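Local coordinates for protein particle-associated glycoside hydrolase (Acinetobacter phage Fri1, PDB 6C72) that probably cleaves the capsular polysaccharide of Acinetobacter baumannii as a trimeric phage tailspike, degrading the host capsule during virus entry, at residues Leu294-Leu299 with Leu325-Ala330; Arg269-Leu274 with Phe287-Pro292; Asp380-Ser385 with Lys406-Phe411. All blocks are in the same frame, centred on the assembly; numbering follows the deposited sequence.

Overall arrangement
Going from the N terminus, contact 2 comes first: segment 269-274 runs into strand 272-275 and meets 287-292, closing a loop whose 12 intervening residues include 8 in strands. Contact 1 follows, with 294-299 before strand 300-302 meeting 325-330 after strand 321-324. Contact 3 closes last, between 380-385 and 406-411. The three lie in series, so none nests in or crosses another. Contacts 1 and 2 have centres 8 Å apart and touch through the probable hydrogen bonds of Ser327 with Pro292 and Leu299 with Thr271. Contact 3, centred about 18 Å from contact 1, joins later turns of the same stack of parallel strands.

Contact 1 of 3, residues Leu294-Leu299 with Leu325-Ala330; sequences LTWVYL and LASAGA
The methyl of Ala330 sits over one face of the Trp296 indole. Ala330 CB lies 3.3 Å from the centroid of the six-membered ring of Trp296 and 3° off its normal, so the methyl is centred over the benzo ring in a CH-pi contact. Chi1 of Trp296 is 45°, which places CG between the backbone N and the carbonyl carbon and folds the indole back beside its own main chain. The same alanine also approaches the tryptophan backbone: Ala330 CA is 3.3 Å from Trp296 O, with an angle of 125° at the hydrogen, a bent CA-H...O contact.

Ser327 comes obliquely to the pyrrole part, its CB 3.4 Å from Trp296 NE1. That N-H is directed to a water, which accepts at 2.9 Å from Trp296 NE1 and in turn donates to Leu325 O; both water and carbonyl oxygen lie in the indole plane at its edge. Ser327 OG passes alongside Thr295 CA and is hydrogen-bonded to Pro292 O, which fixes its direction.

Each segment lies in a loop linking one strand to the next along the chain, and the two loops sit on successive turns of a parallel beta-helix, probably right-handed as in other phage tailspikes; the contact is near the surface of that stack. Segment 325-330 bends through a type II beta turn, closed by Ala330 N to Ser327 O at 3.0 Å; Gly329 occupies its positive-phi position. Beside this turn Thr295 CG2 packs 3.6 Å from Ala328 O. Two further waters bridge the backbones: one donates to Trp296 O and Ala328 O, the other to Val297 O and Gly329 O, the latter leg measuring 2.8 Å from water to Gly329 O.

Contact 2 of 3, residues Arg269-Leu274 with Phe287-Pro292; sequences RNTAAL and FQQLKP
Thr271 meets Phe287 and Gln289 where segment 269-274 enters a strand of the beta-helix and packs inside the same stack against strand 286-289. Before it, Arg269 and Asn270 only skirt Gln289 with their backbone: Arg269 O is 4.1 Å from Gln289 NE2, which is instead hydrogen-bonded to Ala267 O, while Arg269 NE and Asn270 ND2 both turn to Glu242.

The two branches of Thr271 serve different neighbours. With chi1 at 66°, OG1 sits between the backbone N and the carbonyl carbon, and CG2 stands beside the N. The methyl CG2 lies 3.6 Å from Gln289 CG and also meets Gln288 O; the bend of Gln289 at chi2 (-83°) lays its amide end past this methyl, the two side chains running in opposite directions. The hydroxyl is hydrogen-bonded to Leu299 O of the next turn. The Thr271 and Phe287 side chains cross at about a right angle, with Thr271 OG1 at the ring's edge, 3.5 Å from Phe287 CB.

Ala272 follows at the same ring edge. That ring also meets Phe282 and Phe300 edge-to-face and lies nearly parallel to Phe322 and Phe264, an aromatic core inside the beta-helix, and Ala272 CB reaches Phe287 CE2 at 4.0 Å.

Contact 3 of 3, residues Asp380-Ser385 with Lys406-Phe411; sequences DTLAFS and KDLKGF
Lys406 and Asp380 pair across two neighbouring turns of the beta-helix, where the loops after strands 378-379 and 402-403 run together. Lys406 CB rests 3.5 Å from Asp380 O, and Lys406 CG faces the same Asp380 O more distantly, at 4.2 Å. The chain is extended from there; CD and CE cross over the carboxylate, each 3.4 Å from Asp380 OD1. At the tip NZ forms a salt bridge of 3.0 Å to Asp380 OD1, coming from above the carboxylate plane, 39° out of it. The other oxygen, Asp380 OD2, is hydrogen-bonded to Gly357 N, which holds the carboxylate in place, and Lys406 also makes a cation-pi contact with Trp404.

The backbone repeats the tie: Asp407 N donates to Asp380 O at 3.1 Å with an angle of 160°, beside a weaker bond from Lys406 N. One residue on, Thr381 OG1 accepts Leu408 N and meets a water that donates to Asp407 OD2, an oxygen also salt-bridged to Lys358. Leu382 CD2 then lies 3.4 Å from Gly410 O. Beyond it the Phe384 and Phe411 side chains run side by side, their rings oblique with planes at 45°, and Phe411 CZ is near the Phe384 ring plane, 4.1 Å from Phe384 CD2.

Contact 1 of 3, residues Leu294-Leu299 with Leu325-Ala330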
# COMPACT_ATOMS: atom_id res chain seq x y z
N LEU A 294 9.37 12.45 -34.50
CA LEU A 294 9.28 10.99 -34.60
C LEU A 294 7.88 10.59 -34.17
O LEU A 294 7.63 10.26 -33.00
CB LEU A 294 10.35 10.34 -33.74
CG LEU A 294 11.80 10.68 -34.09
CD1 LEU A 294 12.70 10.11 -32.99
CD2 LEU A 294 12.17 10.10 -35.46
N THR A 295 6.97 10.59 -35.13
CA THR A 295 5.55 10.40 -34.84
C THR A 295 5.30 9.04 -34.18
O THR A 295 5.96 8.05 -34.49
CB THR A 295 4.74 10.55 -36.12
OG1 THR A 295 5.20 9.60 -37.09
CG2 THR A 295 4.93 11.96 -36.67
N TRP A 296 4.32 9.01 -33.27
CA TRP A 296 4.07 7.83 -32.45
C TRP A 296 2.57 7.67 -32.21
O TRP A 296 1.75 8.47 -32.67
CB TRP A 296 4.86 7.92 -31.14
CG TRP A 296 4.78 9.26 -30.47
CD1 TRP A 296 5.59 10.35 -30.69
CD2 TRP A 296 3.79 9.68 -29.53
NE1 TRP A 296 5.18 11.40 -29.90
CE2 TRP A 296 4.08 11.02 -29.18
CE3 TRP A 296 2.70 9.05 -28.92
CZ2 TRP A 296 3.32 11.74 -28.26
CZ3 TRP A 296 1.95 9.76 -28.00
CH2 TRP A 296 2.25 11.10 -27.68
N VAL A 297 2.20 6.62 -31.48
CA VAL A 297 0.79 6.25 -31.35
C VAL A 297 0.24 6.64 -29.99
O VAL A 297 -0.68 7.47 -29.89
CB VAL A 297 0.60 4.74 -31.61
CG1 VAL A 297 -0.90 4.38 -31.63
CG2 VAL A 297 1.30 4.33 -32.92
N TYR A 298 0.77 6.04 -28.92
CA TYR A 298 0.37 6.38 -27.56
C TYR A 298 1.60 6.59 -26.70
O TYR A 298 2.74 6.36 -27.12
CB TYR A 298 -0.50 5.28 -26.93
CG TYR A 298 -1.68 4.81 -27.74
CD1 TYR A 298 -2.65 5.70 -28.17
CD2 TYR A 298 -1.85 3.45 -28.03
CE1 TYR A 298 -3.74 5.27 -28.90
CE2 TYR A 298 -2.95 3.00 -28.75
CZ TYR A 298 -3.89 3.92 -29.18
OH TYR A 298 -4.99 3.51 -29.89
N LEU A 299 1.36 7.01 -25.46
CA LEU A 299 2.46 7.22 -24.53
C LEU A 299 2.81 5.93 -23.79
O LEU A 299 3.94 5.43 -23.90
CB LEU A 299 2.09 8.35 -23.55
CG LEU A 299 3.10 8.74 -22.48
CD1 LEU A 299 4.49 9.05 -23.06
CD2 LEU A 299 2.55 9.94 -21.72
N LEU A 325 4.81 15.56 -25.59
CA LEU A 325 4.55 16.76 -26.37
C LEU A 325 3.68 16.38 -27.55
O LEU A 325 3.66 15.22 -27.99
CB LEU A 325 5.85 17.41 -26.85
CG LEU A 325 6.87 17.81 -25.78
CD1 LEU A 325 8.20 18.25 -26.41
CD2 LEU A 325 6.31 18.87 -24.86
N ALA A 326 2.93 17.35 -28.05
CA ALA A 326 2.05 17.09 -29.18
C ALA A 326 2.85 16.55 -30.35
O ALA A 326 3.99 16.97 -30.60
CB ALA A 326 1.30 18.37 -29.57
N SER A 327 2.28 15.58 -31.05
CA SER A 327 2.92 14.99 -32.22
C SER A 327 1.86 14.61 -33.25
O SER A 327 0.75 14.21 -32.89
CB SER A 327 3.76 13.77 -31.84
OG SER A 327 4.48 13.31 -32.96
N ALA A 328 2.21 14.75 -34.54
CA ALA A 328 1.25 14.50 -35.61
C ALA A 328 0.73 13.06 -35.57
O ALA A 328 1.49 12.10 -35.71
CB ALA A 328 1.91 14.79 -36.96
N GLY A 329 -0.59 12.92 -35.40
CA GLY A 329 -1.25 11.63 -35.32
C GLY A 329 -1.18 10.95 -33.97
O GLY A 329 -1.84 9.92 -33.78
N ALA A 330 -0.42 11.50 -33.02
CA ALA A 330 -0.23 10.87 -31.72
C ALA A 330 -1.37 11.19 -30.76
O ALA A 330 -1.93 12.29 -30.78
CB ALA A 330 1.09 11.32 -31.11
O HOH W 1 6.16 13.96 -29.09
O HOH W 2 1.49 8.92 -35.28
O HOH W 3 -2.42 7.76 -32.12

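Contact 2 of 3, residues Arg269-Leu274 with Phe287-Pro292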
# COMPACT_ATOMS: atom_id res chain seq x y z
N ARG A 269 5.78 3.62 -31.56
CA ARG A 269 4.42 3.20 -31.23
C ARG A 269 4.08 3.66 -29.81
O ARG A 269 3.35 4.64 -29.66
CB ARG A 269 4.26 1.68 -31.38
CG ARG A 269 2.79 1.23 -31.37
CD ARG A 269 2.58 -0.17 -31.95
NE ARG A 269 3.14 -1.21 -31.10
CZ ARG A 269 3.16 -2.51 -31.40
NH1 ARG A 269 2.64 -2.95 -32.56
NH2 ARG A 269 3.70 -3.38 -30.56
N ASN A 270 4.59 2.98 -28.79
CA ASN A 270 4.46 3.39 -27.40
C ASN A 270 5.83 3.37 -26.74
O ASN A 270 6.70 2.60 -27.14
CB ASN A 270 3.51 2.46 -26.61
CG ASN A 270 2.24 2.15 -27.37
OD1 ASN A 270 1.37 3.01 -27.50
ND2 ASN A 270 2.14 0.94 -27.90
N THR A 271 6.03 4.19 -25.71
CA THR A 271 7.28 4.08 -24.97
C THR A 271 7.41 2.71 -24.35
O THR A 271 8.52 2.18 -24.22
CB THR A 271 7.39 5.16 -23.89
OG1 THR A 271 6.40 4.94 -22.88
CG2 THR A 271 7.28 6.57 -24.46
N ALA A 272 6.29 2.12 -23.92
CA ALA A 272 6.28 0.82 -23.28
C ALA A 272 4.87 0.25 -23.37
O ALA A 272 3.90 1.00 -23.40
CB ALA A 272 6.74 0.90 -21.82
N ALA A 273 4.77 -1.08 -23.37
CA ALA A 273 3.47 -1.72 -23.46
C ALA A 273 3.43 -2.96 -22.59
O ALA A 273 4.38 -3.75 -22.57
CB ALA A 273 3.11 -2.09 -24.91
N LEU A 274 2.35 -3.10 -21.83
CA LEU A 274 2.03 -4.31 -21.10
C LEU A 274 0.88 -4.98 -21.84
O LEU A 274 -0.20 -4.38 -21.98
CB LEU A 274 1.64 -4.02 -19.65
CG LEU A 274 2.59 -3.15 -18.82
CD1 LEU A 274 2.20 -3.21 -17.35
CD2 LEU A 274 4.02 -3.61 -19.00
N PHE A 287 8.23 7.83 -18.61
CA PHE A 287 7.75 7.44 -19.93
C PHE A 287 7.56 8.73 -20.72
O PHE A 287 6.69 9.54 -20.39
CB PHE A 287 6.44 6.65 -19.84
CG PHE A 287 6.50 5.46 -18.89
CD1 PHE A 287 6.27 5.62 -17.53
CD2 PHE A 287 6.79 4.18 -19.38
CE1 PHE A 287 6.33 4.54 -16.66
CE2 PHE A 287 6.84 3.09 -18.52
CZ PHE A 287 6.61 3.27 -17.16
N GLN A 288 8.41 8.96 -21.73
CA GLN A 288 8.49 10.29 -22.34
C GLN A 288 8.50 10.18 -23.85
O GLN A 288 9.34 9.48 -24.42
CB GLN A 288 9.74 11.04 -21.86
CG GLN A 288 10.08 10.77 -20.41
CD GLN A 288 10.98 11.82 -19.79
OE1 GLN A 288 10.73 13.02 -19.93
NE2 GLN A 288 12.02 11.38 -19.09
N GLN A 289 7.56 10.88 -24.50
CA GLN A 289 7.57 11.11 -25.95
C GLN A 289 7.90 12.58 -26.20
O GLN A 289 7.03 13.41 -26.45
CB GLN A 289 6.23 10.72 -26.56
CG GLN A 289 5.90 9.23 -26.46
CD GLN A 289 6.54 8.39 -27.57
OE1 GLN A 289 7.56 8.75 -28.14
NE2 GLN A 289 5.92 7.25 -27.87
N LEU A 290 9.19 12.90 -26.18
CA LEU A 290 9.64 14.28 -26.31
C LEU A 290 10.31 14.57 -27.66
O LEU A 290 10.99 15.59 -27.80
CB LEU A 290 10.59 14.64 -25.17
CG LEU A 290 9.97 14.54 -23.77
CD1 LEU A 290 10.94 15.05 -22.71
CD2 LEU A 290 8.65 15.30 -23.71
N LYS A 291 10.10 13.71 -28.66
CA LYS A 291 10.62 13.92 -30.01
C LYS A 291 9.44 13.97 -30.97
O LYS A 291 9.15 12.98 -31.66
CB LYS A 291 11.60 12.81 -30.39
CG LYS A 291 12.74 12.63 -29.40
CD LYS A 291 13.96 12.08 -30.09
CE LYS A 291 15.18 12.07 -29.16
NZ LYS A 291 16.38 11.58 -29.92
N PRO A 292 8.76 15.11 -31.07
CA PRO A 292 7.51 15.16 -31.85
C PRO A 292 7.69 14.84 -33.32
O PRO A 292 6.74 14.36 -33.96
CB PRO A 292 7.01 16.60 -31.65
CG PRO A 292 7.80 17.13 -30.49
CD PRO A 292 9.11 16.42 -30.50

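Contact 3 of 3, residues Asp380-Ser385 with Lys406-Phe411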
# COMPACT_ATOMS: atom_id res chain seq x y z
N ASP A 380 -0.96 18.01 -15.74
CA ASP A 380 -0.82 19.27 -16.45
C ASP A 380 -2.06 19.62 -17.27
O ASP A 380 -2.27 20.80 -17.58
CB ASP A 380 0.39 19.24 -17.39
CG ASP A 380 1.70 19.50 -16.68
OD1 ASP A 380 1.68 19.70 -15.45
OD2 ASP A 380 2.75 19.49 -17.35
N THR A 381 -2.85 18.63 -17.64
CA THR A 381 -4.03 18.84 -18.48
C THR A 381 -5.14 17.95 -17.95
O THR A 381 -5.13 17.61 -16.77
CB THR A 381 -3.68 18.57 -19.96
OG1 THR A 381 -4.79 18.87 -20.81
CG2 THR A 381 -3.22 17.13 -20.18
N LEU A 382 -6.09 17.55 -18.81
CA LEU A 382 -7.17 16.64 -18.42
C LEU A 382 -6.62 15.44 -17.67
O LEU A 382 -5.62 14.83 -18.08
CB LEU A 382 -7.92 16.14 -19.65
CG LEU A 382 -8.54 17.11 -20.65
CD1 LEU A 382 -9.04 16.31 -21.84
CD2 LEU A 382 -9.66 17.93 -20.03
N ALA A 383 -7.29 15.06 -16.59
CA ALA A 383 -6.90 13.83 -15.92
C ALA A 383 -7.28 12.60 -16.74
O ALA A 383 -6.50 11.65 -16.82
CB ALA A 383 -7.53 13.76 -14.52
N PHE A 384 -8.46 12.60 -17.37
CA PHE A 384 -8.97 11.45 -18.12
C PHE A 384 -9.40 11.89 -19.50
O PHE A 384 -10.12 12.88 -19.64
CB PHE A 384 -10.15 10.79 -17.41
CG PHE A 384 -9.80 10.17 -16.11
CD1 PHE A 384 -9.31 8.87 -16.06
CD2 PHE A 384 -9.93 10.89 -14.93
CE1 PHE A 384 -8.97 8.29 -14.86
CE2 PHE A 384 -9.59 10.32 -13.73
CZ PHE A 384 -9.11 9.02 -13.68
N SER A 385 -9.01 11.12 -20.51
CA SER A 385 -9.47 11.35 -21.89
C SER A 385 -9.90 10.00 -22.45
O SER A 385 -9.07 9.16 -22.80
CB SER A 385 -8.36 11.99 -22.73
OG SER A 385 -8.86 12.42 -23.98
N LYS A 406 -2.64 23.51 -16.75
CA LYS A 406 -1.71 24.28 -17.56
C LYS A 406 -2.14 24.31 -19.02
O LYS A 406 -2.00 25.33 -19.69
CB LYS A 406 -0.30 23.70 -17.42
CG LYS A 406 0.22 23.72 -15.97
CD LYS A 406 1.59 23.05 -15.81
CE LYS A 406 1.95 22.90 -14.33
NZ LYS A 406 3.11 21.96 -14.10
N ASP A 407 -2.68 23.20 -19.52
CA ASP A 407 -3.15 23.15 -20.90
C ASP A 407 -4.67 23.25 -20.94
O ASP A 407 -5.22 24.35 -20.89
CB ASP A 407 -2.68 21.87 -21.58
CG ASP A 407 -2.72 21.96 -23.09
OD1 ASP A 407 -3.01 23.06 -23.62
OD2 ASP A 407 -2.49 20.93 -23.76
N LEU A 408 -5.35 22.11 -21.05
CA LEU A 408 -6.81 22.10 -21.00
C LEU A 408 -7.31 22.24 -19.56
O LEU A 408 -6.70 21.74 -18.61
CB LEU A 408 -7.37 20.83 -21.63
CG LEU A 408 -7.07 20.70 -23.13
CD1 LEU A 408 -7.69 19.43 -23.72
CD2 LEU A 408 -7.53 21.93 -23.89
N LYS A 409 -8.44 22.92 -19.40
CA LYS A 409 -8.98 23.25 -18.09
C LYS A 409 -10.02 22.26 -17.58
O LYS A 409 -10.49 22.41 -16.45
CB LYS A 409 -9.60 24.64 -18.13
CG LYS A 409 -8.66 25.74 -18.60
CD LYS A 409 -7.63 26.05 -17.54
CE LYS A 409 -6.79 27.26 -17.90
NZ LYS A 409 -5.86 27.60 -16.78
N GLY A 410 -10.42 21.27 -18.37
CA GLY A 410 -11.46 20.35 -17.95
C GLY A 410 -10.96 19.26 -17.02
O GLY A 410 -9.77 19.03 -16.84
N PHE A 411 -11.92 18.57 -16.39
CA PHE A 411 -11.54 17.41 -15.60
C PHE A 411 -11.30 16.20 -16.49
O PHE A 411 -10.37 15.42 -16.25
CB PHE A 411 -12.60 17.11 -14.55
CG PHE A 411 -12.39 15.81 -13.82
CD1 PHE A 411 -11.56 15.75 -12.72
CD2 PHE A 411 -13.05 14.66 -14.22
CE1 PHE A 411 -11.36 14.56 -12.04
CE2 PHE A 411 -12.87 13.46 -13.55
CZ PHE A 411 -12.02 13.41 -12.46
O HOH W 4 -4.16 18.36 -23.50